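Local coordinates for protein DNA-dependent metalloprotease WSS1 homolog 2 (Schizosaccharomyces pombe, PDB 5JIG) that probably cleaves DNA-binding proteins as a DNA-dependent zinc metalloprotease, helping to repair toxic DNA-protein cross-links, at residues 95-100 with 110-115. Numbering follows the deposited sequence.
Sequences LIHELT and SFWELF. With NI (nickel (II) ion), chain B.
His97 and Phe111 meet in an edge-to-face aromatic pair beside the metal site of this WLM domain, where the HExxH helix 88-100 packs against helix 109-122. The short segments 95-100 and 110-115 approach to 9.6 Å between axes, with the two helix directions 129° apart. His97 is the first histidine of HExxH, and its CB touches Phe115 CE1 at 3.9 Å. With CG anti to the backbone N (chi1 175°), the imidazole points away from Phe115 toward the metal, and Phe111 CZ sits over the centre of one imidazole face. The planes are inclined at 61°, and ring atoms from CG to NE2 all lie within van der Waals range of CZ. ND1 also approaches Trp112 CH2, at 3.9 Å, in an oblique aromatic contact. At the tip, NE2 binds the nickel ion at 2.1 Å; His101, His107 and two waters are further ligands, and the same three histidines bind the catalytic zinc. Phe111 also meets the rings of His101 and His107, so it reaches all three protein ligands and probably helps fix how the His97 imidazole is turned.

Over one face of the Phe111 ring lies the Thr100 methyl CG2, offset toward the rim, in a CH-pi contact 3.6 Å from the ring centroid. That methyl also abuts Leu114 CD2. Nearby, Phe115 turns its edge to the His97 backbone N and to Thr100 OG1, while Ile96 CG2 packs obliquely against its CD1. Ile96 continues onto Leu118 and Ala122 of helix 109-122, extending the apolar interface away from the metal. The buried Thr100 hydroxyl donates back within its own helix to Ile96 O at 2.8 Å, reaching that carbonyl from the face opposite Thr100 N.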
# COMPACT_ATOMS: atom_id res chain seq x y z
N LEU A 95 -2.02 2.02 -2.75
CA LEU A 95 -0.76 1.37 -2.32
C LEU A 95 0.17 1.14 -3.49
O LEU A 95 1.38 1.36 -3.39
CB LEU A 95 -1.05 0.09 -1.55
CG LEU A 95 0.19 -0.68 -1.08
CD1 LEU A 95 1.15 0.17 -0.27
CD2 LEU A 95 -0.25 -1.91 -0.30
N ILE A 96 -0.37 0.68 -4.63
CA ILE A 96 0.48 0.50 -5.82
C ILE A 96 1.06 1.82 -6.28
O ILE A 96 2.23 1.87 -6.67
CB ILE A 96 -0.30 -0.27 -6.92
CG1 ILE A 96 -0.68 -1.66 -6.40
CG2 ILE A 96 0.49 -0.30 -8.18
CD1 ILE A 96 -1.54 -2.49 -7.32
N HIS A 97 0.27 2.90 -6.23
CA HIS A 97 0.77 4.22 -6.52
C HIS A 97 1.96 4.54 -5.60
O HIS A 97 3.03 4.97 -6.07
CB HIS A 97 -0.38 5.23 -6.36
CG HIS A 97 0.04 6.64 -6.53
ND1 HIS A 97 -0.49 7.46 -7.50
CD2 HIS A 97 0.90 7.44 -5.84
CE1 HIS A 97 0.04 8.67 -7.37
NE2 HIS A 97 0.90 8.70 -6.39
N GLU A 98 1.78 4.37 -4.29
CA GLU A 98 2.87 4.67 -3.38
C GLU A 98 4.10 3.79 -3.64
O GLU A 98 5.23 4.31 -3.58
CB GLU A 98 2.46 4.60 -1.92
CG GLU A 98 1.22 5.43 -1.54
CD GLU A 98 1.13 6.77 -2.03
OE1 GLU A 98 2.16 7.38 -2.36
OE2 GLU A 98 -0.04 7.25 -2.05
N LEU A 99 3.92 2.53 -3.92
CA LEU A 99 5.07 1.68 -4.23
C LEU A 99 5.82 2.17 -5.47
O LEU A 99 7.04 2.07 -5.54
CB LEU A 99 4.63 0.24 -4.42
CG LEU A 99 4.24 -0.49 -3.12
CD1 LEU A 99 3.55 -1.79 -3.45
CD2 LEU A 99 5.46 -0.76 -2.23
N THR A 100 5.08 2.69 -6.47
CA THR A 100 5.70 3.21 -7.67
C THR A 100 6.66 4.33 -7.34
O THR A 100 7.70 4.52 -7.99
CB THR A 100 4.59 3.67 -8.65
OG1 THR A 100 3.71 2.62 -8.95
CG2 THR A 100 5.19 4.09 -9.98
N SER A 110 7.07 7.91 -16.92
CA SER A 110 7.72 6.74 -16.41
C SER A 110 6.99 6.17 -15.16
O SER A 110 6.83 4.98 -15.08
CB SER A 110 9.18 7.06 -16.08
OG SER A 110 9.87 7.37 -17.25
N PHE A 111 6.58 7.10 -14.32
CA PHE A 111 5.74 6.72 -13.16
C PHE A 111 4.54 5.97 -13.60
O PHE A 111 4.26 4.88 -13.14
CB PHE A 111 5.39 7.98 -12.36
CG PHE A 111 4.46 7.70 -11.16
CD1 PHE A 111 4.96 7.58 -9.87
CD2 PHE A 111 3.07 7.55 -11.33
CE1 PHE A 111 4.12 7.22 -8.82
CE2 PHE A 111 2.24 7.19 -10.29
CZ PHE A 111 2.78 7.03 -9.04
N TRP A 112 3.75 6.57 -14.55
CA TRP A 112 2.49 5.93 -14.89
C TRP A 112 2.69 4.64 -15.69
O TRP A 112 1.88 3.72 -15.57
CB TRP A 112 1.56 6.92 -15.58
CG TRP A 112 1.06 7.98 -14.66
CD1 TRP A 112 1.34 9.32 -14.71
CD2 TRP A 112 0.22 7.79 -13.52
NE1 TRP A 112 0.75 9.97 -13.68
CE2 TRP A 112 0.04 9.07 -12.93
CE3 TRP A 112 -0.43 6.69 -12.93
CZ2 TRP A 112 -0.75 9.25 -11.81
CZ3 TRP A 112 -1.20 6.89 -11.81
CH2 TRP A 112 -1.35 8.14 -11.26
N GLU A 113 3.77 4.53 -16.48
CA GLU A 113 4.05 3.29 -17.15
C GLU A 113 4.27 2.15 -16.11
O GLU A 113 3.68 1.07 -16.23
CB GLU A 113 5.28 3.47 -18.05
CG GLU A 113 5.72 2.23 -18.75
CD GLU A 113 7.01 2.42 -19.55
OE1 GLU A 113 7.02 2.13 -20.70
OE2 GLU A 113 8.01 2.99 -19.03
N LEU A 114 5.12 2.41 -15.14
CA LEU A 114 5.36 1.41 -14.12
C LEU A 114 4.10 1.15 -13.30
O LEU A 114 3.79 0.01 -13.04
CB LEU A 114 6.50 1.85 -13.21
CG LEU A 114 6.89 0.77 -12.16
CD1 LEU A 114 7.26 -0.55 -12.72
CD2 LEU A 114 7.97 1.32 -11.23
N PHE A 115 3.34 2.19 -12.95
CA PHE A 115 2.09 1.99 -12.24
C PHE A 115 1.17 1.05 -12.98
O PHE A 115 0.56 0.16 -12.41
CB PHE A 115 1.42 3.34 -12.00
CG PHE A 115 0.06 3.21 -11.37
CD1 PHE A 115 -0.09 3.07 -10.01
CD2 PHE A 115 -1.10 3.24 -12.13
CE1 PHE A 115 -1.34 2.94 -9.43
CE2 PHE A 115 -2.34 3.12 -11.56
CZ PHE A 115 -2.46 2.98 -10.20
NI NI B . 1.96 10.30 -5.63
O HOH W 1 2.81 11.96 -4.58
O HOH W 2 0.08 11.23 -5.06